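KLLA0C04147p (Kluyveromyces lactis, PDB 5H2D) binds ergosterol through its oxysterol-binding-related domain, the C-terminal part of a longer Osh1 protein that probably transfers sterols between membranes. Local coordinates at residues A[98-103]-A[267-272]. Sequence-based numbering, arbitrary orientation.
Sequences RLLYVA and WIFGGR
Trp267 NE1, the one polar atom in the side chains that meet here, is hydrogen-bonded to OG1 of Thr96, a residue of helix 95-108, the helix that also carries Leu100. The bond ties the strand's tryptophan to the helix and helps to fix how its ring is turned. No hydrogen bond joins segments 98-103 and 267-272 themselves; their contact is wholly apolar. Leu100 divides its two methyls between two aromatic residues. CD2 lies 3.7 Å above the indole plane, displaced toward the rim, and comes nearest Trp267 CE3 at 4.0 Å. The other methyl, CD1, approaches Phe269 CD2 to 3.5 Å and also touches the CB of that residue. With CG anti to the backbone N (chi1 174°), the leucine reaches across to the strand, crossing the tryptophan side chain at about a right angle but sliding past that of the phenylalanine in the opposite direction. One helical turn on, Ala103 CB meets the far part of the phenyl ring, 3.9 Å from Phe269 CE2. Trp267 and Phe269 both face the helix, whereas Ile268 between them points away, in the usual alternation of a β-strand. Lys281 makes a cation-pi contact with the indole, Tyr310 meets it edge to face, and Cys237 joins Ala103 against Phe269. The axes of the two segments run nearly parallel, 18° apart, and approach to 9.6 Å, a spacing bridged by Leu100, Ala103, Trp267 and Phe269. This is helix-on-sheet packing, in which helix 95-108 lies against antiparallel strands running from 236-241 through 265-272 to 314-319 within the oxysterol-binding fold.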
loop_
_atom_site.group_PDB
_atom_site.type_symbol
_atom_site.label_atom_id
_atom_site.label_comp_id
_atom_site.label_asym_id
_atom_site.label_seq_id
_atom_site.Cartn_x
_atom_site.Cartn_y
_atom_site.Cartn_z
ATOM N N ARG A 98 7.801 1.084 20.130
ATOM C CA ARG A 98 7.751 0.417 18.832
ATOM C C ARG A 98 6.346 0.496 18.249
ATOM O O ARG A 98 6.172 0.807 17.063
ATOM C CB ARG A 98 8.207 -1.037 18.955
ATOM C CG ARG A 98 9.622 -1.180 19.488
ATOM C CD ARG A 98 10.272 -2.504 19.088
ATOM N NE ARG A 98 9.684 -3.651 19.780
ATOM C CZ ARG A 98 10.065 -4.061 20.988
ATOM N NH1 ARG A 98 9.481 -5.109 21.554
ATOM N NH2 ARG A 98 11.019 -3.402 21.631
ATOM N N LEU A 99 5.328 0.238 19.072
ATOM C CA LEU A 99 3.953 0.286 18.584
ATOM C C LEU A 99 3.571 1.692 18.129
ATOM O O LEU A 99 2.871 1.854 17.128
ATOM C CB LEU A 99 2.988 -0.219 19.657
ATOM C CG LEU A 99 1.507 -0.239 19.290
ATOM C CD1 LEU A 99 1.280 -0.880 17.905
ATOM C CD2 LEU A 99 0.655 -0.940 20.340
ATOM N N LEU A 100 4.008 2.722 18.855
ATOM C CA LEU A 100 3.720 4.088 18.426
ATOM C C LEU A 100 4.205 4.326 17.001
ATOM O O LEU A 100 3.482 4.888 16.161
ATOM C CB LEU A 100 4.370 5.090 19.382
ATOM C CG LEU A 100 4.283 6.569 18.982
ATOM C CD1 LEU A 100 2.832 7.057 19.003
ATOM C CD2 LEU A 100 5.169 7.425 19.871
ATOM N N TYR A 101 5.438 3.916 16.713
ATOM C CA TYR A 101 5.990 4.155 15.386
ATOM C C TYR A 101 5.365 3.237 14.337
ATOM O O TYR A 101 5.170 3.666 13.194
ATOM C CB TYR A 101 7.514 4.040 15.434
ATOM C CG TYR A 101 8.159 5.333 15.905
ATOM C CD1 TYR A 101 7.951 5.802 17.200
ATOM C CD2 TYR A 101 8.962 6.083 15.061
ATOM C CE1 TYR A 101 8.515 6.988 17.629
ATOM C CE2 TYR A 101 9.531 7.271 15.481
ATOM C CZ TYR A 101 9.311 7.712 16.773
ATOM O OH TYR A 101 9.874 8.889 17.225
ATOM N N VAL A 102 5.023 1.996 14.702
ATOM C CA VAL A 102 4.239 1.147 13.798
ATOM C C VAL A 102 2.927 1.835 13.446
ATOM O O VAL A 102 2.530 1.900 12.271
ATOM C CB VAL A 102 3.997 -0.243 14.421
ATOM C CG1 VAL A 102 2.889 -0.993 13.670
ATOM C CG2 VAL A 102 5.275 -1.068 14.413
ATOM N N ALA A 103 2.231 2.364 14.458
ATOM C CA ALA A 103 0.950 3.022 14.227
ATOM C C ALA A 103 1.106 4.210 13.297
ATOM O O ALA A 103 0.306 4.405 12.375
ATOM C CB ALA A 103 0.343 3.480 15.552
ATOM N N TRP A 267 1.256 6.413 25.265
ATOM C CA TRP A 267 1.554 7.427 24.266
ATOM C C TRP A 267 0.253 7.866 23.613
ATOM O O TRP A 267 -0.695 7.085 23.504
ATOM C CB TRP A 267 2.508 6.903 23.176
ATOM C CG TRP A 267 3.755 6.235 23.667
ATOM C CD1 TRP A 267 3.917 4.908 23.965
ATOM C CD2 TRP A 267 5.028 6.852 23.884
ATOM N NE1 TRP A 267 5.210 4.668 24.360
ATOM C CE2 TRP A 267 5.913 5.844 24.325
ATOM C CE3 TRP A 267 5.505 8.155 23.748
ATOM C CZ2 TRP A 267 7.245 6.102 24.635
ATOM C CZ3 TRP A 267 6.830 8.412 24.049
ATOM C CH2 TRP A 267 7.686 7.389 24.487
ATOM N N ILE A 268 0.210 9.133 23.198
ATOM C CA ILE A 268 -0.836 9.624 22.311
ATOM C C ILE A 268 -0.144 10.291 21.133
ATOM O O ILE A 268 1.017 10.694 21.212
ATOM C CB ILE A 268 -1.809 10.611 22.993
ATOM C CG1 ILE A 268 -1.031 11.763 23.642
ATOM C CG2 ILE A 268 -2.715 9.874 23.985
ATOM C CD1 ILE A 268 -1.913 12.825 24.283
ATOM N N PHE A 269 -0.866 10.382 20.022
ATOM C CA PHE A 269 -0.332 11.052 18.846
ATOM C C PHE A 269 -1.489 11.645 18.064
ATOM O O PHE A 269 -2.652 11.272 18.252
ATOM C CB PHE A 269 0.510 10.104 17.979
ATOM C CG PHE A 269 -0.277 9.002 17.306
ATOM C CD1 PHE A 269 -0.892 9.217 16.079
ATOM C CD2 PHE A 269 -0.361 7.743 17.882
ATOM C CE1 PHE A 269 -1.601 8.196 15.454
ATOM C CE2 PHE A 269 -1.065 6.730 17.258
ATOM C CZ PHE A 269 -1.680 6.958 16.047
ATOM N N GLY A 270 -1.163 12.584 17.192
ATOM C CA GLY A 270 -2.198 13.243 16.421
ATOM C C GLY A 270 -1.595 14.230 15.453
ATOM O O GLY A 270 -0.426 14.613 15.560
ATOM N N GLY A 271 -2.422 14.631 14.496
ATOM C CA GLY A 271 -2.011 15.585 13.490
ATOM C C GLY A 271 -3.012 15.571 12.351
ATOM O O GLY A 271 -4.169 15.208 12.528
ATOM N N ARG A 272 -2.537 15.978 11.186
ATOM C CA ARG A 272 -3.338 15.943 9.973
ATOM C C ARG A 272 -2.651 14.988 9.011
ATOM O O ARG A 272 -1.460 15.140 8.734
ATOM C CB ARG A 272 -3.504 17.348 9.388
ATOM C CG ARG A 272 -4.117 18.329 10.400
ATOM C CD ARG A 272 -4.600 19.610 9.745
ATOM N NE ARG A 272 -5.975 19.481 9.268
ATOM C CZ ARG A 272 -6.502 20.216 8.294
ATOM N NH1 ARG A 272 -5.766 21.131 7.678
ATOM N NH2 ARG A 272 -7.762 20.026 7.928
#